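Local coordinates for penicillin-binding protein PbpB (Mycobacterium tuberculosis, PDB 6KGU) that synthesises cross-linked peptidoglycan from lipid intermediates and is inactivated by beta-lactam antibiotics such as aztreonam, at residues F498-I511 with F534-V547. Sequence-based numbering, arbitrary orientation. Where two conformers were deposited one is given.
With CO (cobalt (II) ion), chain C.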
ATOM      1  N   PHE A 498       4.658  -4.969   5.192  1.00 30.24           N
ATOM      2  CA  PHE A 498       3.958  -4.607   6.413  1.00 28.68           C
ATOM      3  C   PHE A 498       2.798  -3.715   6.009  1.00 28.95           C
ATOM      4  O   PHE A 498       2.952  -2.845   5.147  1.00 30.77           O
ATOM      5  CB  PHE A 498       4.849  -3.869   7.450  1.00 27.41           C
ATOM      6  CG  PHE A 498       4.222  -3.787   8.846  1.00 28.38           C
ATOM      7  CD1 PHE A 498       3.308  -2.792   9.163  1.00 24.46           C
ATOM      8  CD2 PHE A 498       4.522  -4.735   9.816  1.00 28.47           C
ATOM      9  CE1 PHE A 498       2.723  -2.727  10.424  1.00 22.50           C
ATOM     10  CE2 PHE A 498       3.926  -4.685  11.077  1.00 27.42           C
ATOM     11  CZ  PHE A 498       3.024  -3.677  11.378  1.00 20.57           C
ATOM     12  N   ALA A 499       1.640  -3.941   6.612  1.00 25.12           N
ATOM     13  CA  ALA A 499       0.512  -3.038   6.434  1.00 25.67           C
ATOM     14  C   ALA A 499      -0.066  -2.788   7.812  1.00 28.25           C
ATOM     15  O   ALA A 499      -0.240  -3.735   8.581  1.00 28.51           O
ATOM     16  CB  ALA A 499      -0.554  -3.617   5.499  1.00 25.48           C
ATOM     17  N   GLY A 500      -0.326  -1.526   8.137  1.00 28.98           N
ATOM     18  CA  GLY A 500      -0.849  -1.241   9.457  1.00 29.07           C
ATOM     19  C   GLY A 500      -1.754  -0.029   9.451  1.00 26.95           C
ATOM     20  O   GLY A 500      -1.911   0.665   8.442  1.00 24.16           O
ATOM     21  N   ILE A 501      -2.333   0.228  10.618  1.00 27.68           N
ATOM     22  CA  ILE A 501      -3.332   1.273  10.814  1.00 25.52           C
ATOM     23  C   ILE A 501      -2.928   2.076  12.040  1.00 26.09           C
ATOM     24  O   ILE A 501      -2.610   1.495  13.084  1.00 25.77           O
ATOM     25  CB  ILE A 501      -4.739   0.666  10.996  1.00 28.78           C
ATOM     26  CG1 ILE A 501      -5.157  -0.116   9.731  1.00 26.07           C
ATOM     27  CG2 ILE A 501      -5.763   1.733  11.359  1.00 29.04           C
ATOM     28  CD1 ILE A 501      -6.371  -1.054   9.932  1.00 27.00           C
ATOM     29  N   ALA A 502      -2.897   3.396  11.899  1.00 23.81           N
ATOM     30  CA  ALA A 502      -2.699   4.309  13.030  1.00 26.34           C
ATOM     31  C   ALA A 502      -3.974   5.149  13.252  1.00 27.17           C
ATOM     32  O   ALA A 502      -4.301   5.997  12.421  1.00 30.29           O
ATOM     33  CB  ALA A 502      -1.502   5.213  12.779  1.00 24.00           C
ATOM     34  N   THR A 503      -4.737   4.890  14.312  1.00 30.68           N
ATOM     35  CA  THR A 503      -4.568   3.769  15.228  1.00 28.19           C
ATOM     36  C   THR A 503      -5.829   2.904  15.227  1.00 30.25           C
ATOM     37  O   THR A 503      -6.823   3.238  14.579  1.00 28.16           O
ATOM     38  CB  THR A 503      -4.349   4.240  16.661  1.00 29.76           C
ATOM     39  OG1 THR A 503      -5.511   4.972  17.055  1.00 31.01           O
ATOM     40  CG2 THR A 503      -3.133   5.144  16.759  1.00 29.52           C
ATOM     41  N   ALA A 504      -5.805   1.829  16.015  1.00 29.32           N
ATOM     42  CA  ALA A 504      -6.939   0.906  16.039  1.00 30.50           C
ATOM     43  C   ALA A 504      -8.181   1.566  16.618  1.00 35.28           C
ATOM     44  O   ALA A 504      -9.298   1.351  16.128  1.00 30.90           O
ATOM     45  CB  ALA A 504      -6.589  -0.344  16.842  1.00 28.52           C
ATOM     46  N   ASP A 505      -8.013   2.373  17.667  1.00 28.55           N
ATOM     47  CA  ASP A 505      -9.180   2.972  18.290  1.00 34.48           C
ATOM     48  C   ASP A 505      -9.618   4.235  17.569  1.00 35.93           C
ATOM     49  O   ASP A 505     -10.787   4.613  17.667  1.00 38.73           O
ATOM     50  CB  ASP A 505      -8.890   3.265  19.754  1.00 32.70           C
ATOM     51  CG  ASP A 505      -7.742   4.250  19.930  1.00 40.92           C
ATOM     52  OD1 ASP A 505      -6.636   4.019  19.387  1.00 35.23           O
ATOM     53  OD2 ASP A 505      -7.960   5.278  20.586  1.00 43.50           O
ATOM     54  N   ASN A 506      -8.718   4.870  16.828  1.00 33.99           N
ATOM     55  CA  ASN A 506      -9.045   6.044  16.017  1.00 38.03           C
ATOM     56  C   ASN A 506      -8.263   5.989  14.706  1.00 36.12           C
ATOM     57  O   ASN A 506      -7.193   6.598  14.569  1.00 31.64           O
ATOM     58  CB  ASN A 506      -8.748   7.334  16.784  1.00 37.83           C
ATOM     59  CG  ASN A 506      -9.216   8.565  16.039  1.00 36.96           C
ATOM     60  OD1 ASN A 506     -10.019   8.472  15.118  1.00 42.16           O
ATOM     61  ND2 ASN A 506      -8.705   9.716  16.422  1.00 38.21           N
ATOM     62  N   PRO A 507      -8.772   5.261  13.709  1.00 29.74           N
ATOM     63  CA  PRO A 507      -8.037   5.132  12.441  1.00 27.88           C
ATOM     64  C   PRO A 507      -7.930   6.468  11.719  1.00 31.13           C
ATOM     65  O   PRO A 507      -8.937   7.098  11.384  1.00 29.60           O
ATOM     66  CB  PRO A 507      -8.871   4.114  11.649  1.00 30.12           C
ATOM     67  CG  PRO A 507      -9.567   3.307  12.720  1.00 29.61           C
ATOM     68  CD  PRO A 507      -9.923   4.343  13.763  1.00 30.89           C
ATOM     69  N   ARG A 508      -6.696   6.900  11.488  1.00 31.36           N
ATOM     70  CA  ARG A 508      -6.402   8.094  10.707  1.00 33.81           C
ATOM     71  C   ARG A 508      -5.554   7.811   9.476  1.00 29.19           C
ATOM     72  O   ARG A 508      -5.755   8.438   8.431  1.00 26.64           O
ATOM     73  CB  ARG A 508      -5.670   9.133  11.578  1.00 30.37           C
ATOM     74  CG  ARG A 508      -6.382   9.512  12.881  1.00 36.90           C
ATOM     75  CD  ARG A 508      -5.377  10.187  13.838  1.00 43.36           C
ATOM     76  NE  ARG A 508      -5.965  10.588  15.115  1.00 49.81           N
ATOM     77  CZ  ARG A 508      -6.168  11.848  15.484  1.00 49.25           C
ATOM     78  NH1 ARG A 508      -5.813  12.842  14.684  1.00 54.63           N
ATOM     79  NH2 ARG A 508      -6.701  12.117  16.665  1.00 53.43           N
ATOM     80  N   TYR A 509      -4.589   6.904   9.587  1.00 22.82           N
ATOM     81  CA  TYR A 509      -3.615   6.648   8.539  1.00 28.43           C
ATOM     82  C   TYR A 509      -3.485   5.152   8.318  1.00 31.88           C
ATOM     83  O   TYR A 509      -3.474   4.367   9.272  1.00 27.36           O
ATOM     84  CB  TYR A 509      -2.252   7.219   8.887  1.00 29.20           C
ATOM     85  CG  TYR A 509      -2.275   8.715   9.078  1.00 30.72           C
ATOM     86  CD1 TYR A 509      -2.423   9.571   7.992  1.00 25.30           C
ATOM     87  CD2 TYR A 509      -2.158   9.266  10.342  1.00 30.29           C
ATOM     88  CE1 TYR A 509      -2.451  10.945   8.172  1.00 35.84           C
ATOM     89  CE2 TYR A 509      -2.180  10.645  10.529  1.00 32.16           C
ATOM     90  CZ  TYR A 509      -2.325  11.472   9.442  1.00 33.87           C
ATOM     91  OH  TYR A 509      -2.342  12.838   9.632  1.00 39.45           O
ATOM     92  N   VAL A 510      -3.387   4.767   7.053  1.00 25.80           N
ATOM     93  CA  VAL A 510      -3.140   3.386   6.674  1.00 25.98           C
ATOM     94  C   VAL A 510      -1.823   3.369   5.917  1.00 27.35           C
ATOM     95  O   VAL A 510      -1.631   4.163   4.988  1.00 31.49           O
ATOM     96  CB  VAL A 510      -4.296   2.822   5.828  1.00 29.70           C
ATOM     97  CG1 VAL A 510      -4.146   1.323   5.638  1.00 25.18           C
ATOM     98  CG2 VAL A 510      -5.638   3.168   6.478  1.00 27.93           C
ATOM     99  N   ILE A 511      -0.907   2.499   6.331  1.00 26.79           N
ATOM    100  CA  ILE A 511       0.451   2.493   5.810  1.00 29.83           C
ATOM    101  C   ILE A 511       0.765   1.107   5.267  1.00 26.79           C
ATOM    102  O   ILE A 511       0.657   0.122   6.001  1.00 30.83           O
ATOM    103  CB  ILE A 511       1.468   2.890   6.890  1.00 21.09           C
ATOM    104  CG1 ILE A 511       1.172   4.307   7.397  1.00 25.01           C
ATOM    105  CG2 ILE A 511       2.903   2.773   6.304  1.00 24.34           C
ATOM    106  CD1 ILE A 511       1.856   4.657   8.694  1.00 28.90           C
ATOM    107  N   PHE A 534       7.499   1.014   9.434  1.00 26.33           N
ATOM    108  CA  PHE A 534       6.163   1.401   9.870  1.00 29.47           C
ATOM    109  C   PHE A 534       6.230   2.177  11.181  1.00 25.54           C
ATOM    110  O   PHE A 534       5.529   3.177  11.352  1.00 27.20           O
ATOM    111  CB  PHE A 534       5.274   0.163  10.022  1.00 24.85           C
ATOM    112  CG  PHE A 534       3.919   0.465  10.636  1.00 27.69           C
ATOM    113  CD1 PHE A 534       3.749   0.451  12.021  1.00 27.39           C
ATOM    114  CD2 PHE A 534       2.818   0.761   9.821  1.00 26.45           C
ATOM    115  CE1 PHE A 534       2.501   0.740  12.592  1.00 26.63           C
ATOM    116  CE2 PHE A 534       1.561   1.036  10.376  1.00 24.44           C
ATOM    117  CZ  PHE A 534       1.412   1.029  11.772  1.00 26.26           C
ATOM    118  N   HIS A 535       7.041   1.696  12.126  1.00 24.26           N
ATOM    119  CA  HIS A 535       7.265   2.384  13.398  1.00 28.60           C
ATOM    120  C   HIS A 535       7.628   3.849  13.190  1.00 26.89           C
ATOM    121  O   HIS A 535       7.002   4.749  13.772  1.00 30.60           O
ATOM    122  CB  HIS A 535       8.387   1.674  14.160  1.00 31.85           C
ATOM    123  CG  HIS A 535       8.745   2.327  15.454  1.00 31.09           C
ATOM    124  ND1 HIS A 535       8.100   2.032  16.631  1.00 34.25           N
ATOM    125  CD2 HIS A 535       9.688   3.251  15.763  1.00 33.52           C
ATOM    126  CE1 HIS A 535       8.618   2.752  17.610  1.00 34.41           C
ATOM    127  NE2 HIS A 535       9.586   3.495  17.110  1.00 33.48           N
ATOM    128  N   ASN A 536       8.639   4.096  12.351  1.00 26.99           N
ATOM    129  CA  ASN A 536       9.118   5.452  12.098  0.69 27.99           C
ATOM    130  C   ASN A 536       8.024   6.328  11.501  1.00 28.47           C
ATOM    131  O   ASN A 536       7.782   7.446  11.959  1.00 30.11           O
ATOM    132  CB  ASN A 536      10.318   5.409  11.148  0.69 31.15           C
ATOM    133  CG  ASN A 536      11.526   4.749  11.765  0.69 31.27           C
ATOM    134  OD1 ASN A 536      11.585   4.564  12.976  0.69 33.81           O
ATOM    135  ND2 ASN A 536      12.509   4.401  10.933  0.69 32.91           N
ATOM    136  N   ILE A 537       7.367   5.840  10.448  1.00 27.51           N
ATOM    137  CA  ILE A 537       6.379   6.662   9.747  1.00 25.93           C
ATOM    138  C   ILE A 537       5.151   6.895  10.619  1.00 28.98           C
ATOM    139  O   ILE A 537       4.679   8.026  10.763  1.00 26.66           O
ATOM    140  CB  ILE A 537       5.990   6.024   8.403  1.00 30.11           C
ATOM    141  CG1 ILE A 537       7.181   6.051   7.436  1.00 29.32           C
ATOM    142  CG2 ILE A 537       4.756   6.733   7.793  1.00 19.94           C
ATOM    143  CD1 ILE A 537       7.023   5.131   6.258  1.00 30.24           C
ATOM    144  N   ALA A 538       4.592   5.825  11.180  1.00 28.97           N
ATOM    145  CA  ALA A 538       3.363   5.978  11.950  1.00 32.78           C
ATOM    146  C   ALA A 538       3.606   6.821  13.197  1.00 29.71           C
ATOM    147  O   ALA A 538       2.753   7.627  13.579  1.00 29.16           O
ATOM    148  CB  ALA A 538       2.794   4.607  12.326  1.00 26.33           C
ATOM    149  N   GLY A 539       4.764   6.643  13.837  1.00 28.04           N
ATOM    150  CA  GLY A 539       5.084   7.446  15.006  1.00 27.43           C
ATOM    151  C   GLY A 539       5.233   8.915  14.669  1.00 29.97           C
ATOM    152  O   GLY A 539       4.774   9.784  15.413  1.00 33.57           O
ATOM    153  N   TRP A 540       5.868   9.212  13.539  1.00 29.18           N
ATOM    154  CA  TRP A 540       6.027  10.598  13.115  1.00 30.63           C
ATOM    155  C   TRP A 540       4.684  11.226  12.749  1.00 35.64           C
ATOM    156  O   TRP A 540       4.454  12.416  13.007  1.00 29.62           O
ATOM    157  CB  TRP A 540       7.003  10.670  11.936  1.00 29.52           C
ATOM    158  CG  TRP A 540       7.201  12.052  11.390  1.00 31.15           C
ATOM    159  CD1 TRP A 540       8.009  13.037  11.904  1.00 32.92           C
ATOM    160  CD2 TRP A 540       6.614  12.598  10.206  1.00 30.81           C
ATOM    161  NE1 TRP A 540       7.945  14.157  11.115  1.00 30.47           N
ATOM    162  CE2 TRP A 540       7.090  13.918  10.072  1.00 27.27           C
ATOM    163  CE3 TRP A 540       5.716  12.104   9.251  1.00 31.85           C
ATOM    164  CZ2 TRP A 540       6.702  14.744   9.029  1.00 26.92           C
ATOM    165  CZ3 TRP A 540       5.340  12.930   8.204  1.00 28.33           C
ATOM    166  CH2 TRP A 540       5.828  14.231   8.105  1.00 31.97           C
ATOM    167  N   LEU A 541       3.785  10.448  12.138  1.00 27.82           N
ATOM    168  CA  LEU A 541       2.468  10.988  11.824  1.00 26.80           C
ATOM    169  C   LEU A 541       1.693  11.316  13.093  1.00 34.36           C
ATOM    170  O   LEU A 541       0.926  12.286  13.113  1.00 35.91           O
ATOM    171  CB  LEU A 541       1.674  10.001  10.957  1.00 31.52           C
ATOM    172  CG  LEU A 541       2.150   9.805   9.505  1.00 30.16           C
ATOM    173  CD1 LEU A 541       1.483   8.598   8.846  1.00 27.20           C
ATOM    174  CD2 LEU A 541       1.887  11.068   8.686  1.00 29.72           C
ATOM    175  N   MET A 542       1.871  10.524  14.155  1.00 27.51           N
ATOM    176  CA  MET A 542       1.168  10.824  15.396  1.00 35.55           C
ATOM    177  C   MET A 542       1.722  12.088  16.035  1.00 37.98           C
ATOM    178  O   MET A 542       0.964  12.971  16.445  1.00 38.20           O
ATOM    179  CB  MET A 542       1.258   9.643  16.363  1.00 33.27           C
ATOM    180  CG  MET A 542       0.639   8.359  15.834  1.00 32.11           C
ATOM    181  SD  MET A 542      -1.134   8.437  15.595  1.00 34.62           S
ATOM    182  CE  MET A 542      -1.334   9.018  13.923  1.00 23.25           C
ATOM    183  N   GLN A 543       3.050  12.207  16.094  1.00 34.97           N
ATOM    184  CA  GLN A 543       3.660  13.353  16.763  1.00 39.20           C
ATOM    185  C   GLN A 543       3.332  14.647  16.034  1.00 40.05           C
ATOM    186  O   GLN A 543       2.943  15.644  16.654  1.00 52.47           O
ATOM    187  CB  GLN A 543       5.174  13.154  16.876  1.00 38.41           C
ATOM    188  CG  GLN A 543       5.545  11.889  17.683  1.00 49.13           C
ATOM    189  CD  GLN A 543       7.038  11.539  17.623  1.00 64.65           C
ATOM    190  OE1 GLN A 543       7.815  12.221  16.966  1.00 61.18           O
ATOM    191  NE2 GLN A 543       7.431  10.479  18.315  1.00 58.15           N
ATOM    192  N   ARG A 544       3.457  14.643  14.708  1.00 37.27           N
ATOM    193  CA  ARG A 544       3.317  15.890  13.972  1.00 38.39           C
ATOM    194  C   ARG A 544       1.907  16.456  14.064  1.00 44.53           C
ATOM    195  O   ARG A 544       1.731  17.670  13.904  1.00 43.48           O
ATOM    196  CB  ARG A 544       3.716  15.687  12.514  1.00 42.14           C
ATOM    197  CG  ARG A 544       2.622  15.110  11.665  1.00 38.52           C
ATOM    198  CD  ARG A 544       3.072  14.820  10.236  1.00 41.61           C
ATOM    199  NE  ARG A 544       3.121  16.001   9.381  1.00 38.25           N
ATOM    200  CZ  ARG A 544       2.097  16.461   8.667  1.00 41.81           C
ATOM    201  NH1 ARG A 544       0.909  15.861   8.714  1.00 47.27           N
ATOM    202  NH2 ARG A 544       2.257  17.533   7.911  1.00 47.90           N
ATOM    203  N   GLU A 545       0.904  15.619  14.324  1.00 41.95           N
ATOM    204  CA  GLU A 545      -0.450  16.094  14.568  1.00 45.72           C
ATOM    205  C   GLU A 545      -0.807  16.125  16.051  1.00 49.05           C
ATOM    206  O   GLU A 545      -1.974  16.343  16.390  1.00 49.19           O
ATOM    207  CB  GLU A 545      -1.457  15.234  13.809  1.00 45.40           C
ATOM    208  CG  GLU A 545      -1.645  15.675  12.370  1.00 55.45           C
ATOM    209  CD  GLU A 545      -3.003  15.313  11.822  1.00 59.61           C
ATOM    210  OE1 GLU A 545      -3.516  14.215  12.152  1.00 67.97           O
ATOM    211  OE2 GLU A 545      -3.566  16.133  11.067  1.00 70.94           O
ATOM    212  N   ASN A 546       0.164  15.900  16.932  1.00 47.91           N
ATOM    213  CA  ASN A 546      -0.062  15.889  18.378  1.00 51.87           C
ATOM    214  C   ASN A 546      -1.303  15.077  18.741  1.00 56.73           C
ATOM    215  O   ASN A 546      -2.226  15.551  19.408  1.00 56.34           O
ATOM    216  CB  ASN A 546      -0.152  17.314  18.914  1.00 57.32           C
ATOM    217  CG  ASN A 546       0.932  18.202  18.352  1.00 55.63           C
ATOM    218  OD1 ASN A 546       2.054  18.214  18.853  1.00 59.84           O
ATOM    219  ND2 ASN A 546       0.609  18.940  17.292  1.00 58.76           N
ATOM    220  N   VAL A 547      -1.337  13.845  18.258  1.00 53.45           N
ATOM    221  CA  VAL A 547      -2.391  12.932  18.693  1.00 48.09           C
ATOM    222  C   VAL A 547      -2.114  12.525  20.135  1.00 45.79           C
ATOM    223  O   VAL A 547      -0.965  12.177  20.464  1.00 47.24           O
ATOM    224  CB  VAL A 547      -2.448  11.717  17.775  1.00 44.32           C
ATOM    225  CG1 VAL A 547      -3.456  10.715  18.296  1.00 41.18           C
ATOM    226  CG2 VAL A 547      -2.787  12.151  16.351  1.00 47.45           C
TER
HETATM  227 CO    CO C 702      10.774   5.106  17.898  0.62 29.85          CO
HETATM  228  O   HOH W   1       0.208  13.585  10.610  1.00 40.97           O
HETATM  229  O   HOH W   2      11.690   5.690  16.002  0.78 38.76           O
HETATM  230  O   HOH W   3      10.545   6.433  16.255  0.91 37.36           O
HETATM  231  O   HOH W   4       9.367   6.278  18.181  0.99 40.08           O
HETATM  232  O   HOH W   5       9.263   5.127  19.425  0.76 38.35           O
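Phe534 lies in a hollow between Phe498, Gly500 and Ile511, where the C-terminal helix of the penicillin-binding transpeptidase fold packs against a hairpin of its central antiparallel sheet. With CG anti to the backbone N (chi1 173°), the ring brings CE2 to 3.4 Å from CA of Gly500, whose lack of a side chain makes the floor of the hollow. CE1 of Phe498 covers one ring face, 3.4 Å from CG of Phe534, with the planes inclined at 42°; Ala538 CB covers the other. Further along, Ile511 pushes CD1 into a notch between Ile537 CG2, Ala538 CB and Leu541 CD1. The Tyr509 ring rests in the next trough: Leu541 CD1 sits over its face in a CH-pi contact, while Met542, bent at chi2 and chi3, turns CE to the ring edge, 3.7 Å from Tyr509 CD2. A classic beta bulge, in which Arg508 and Tyr509 both face Ala502, turns Tyr509 onto the helix and Arg508 to the residues following it. In the Schellman motif ending this helix Val547 N bonds to Met542 O, and Val547 CG2 lies over the centre of the Arg508 guanidinium, 3.5 Å from its CZ. Water 1 joins Tyr509 OH to Leu541 O, donating to that carbonyl at 2.9 Å, and accepts from Arg544 NH1.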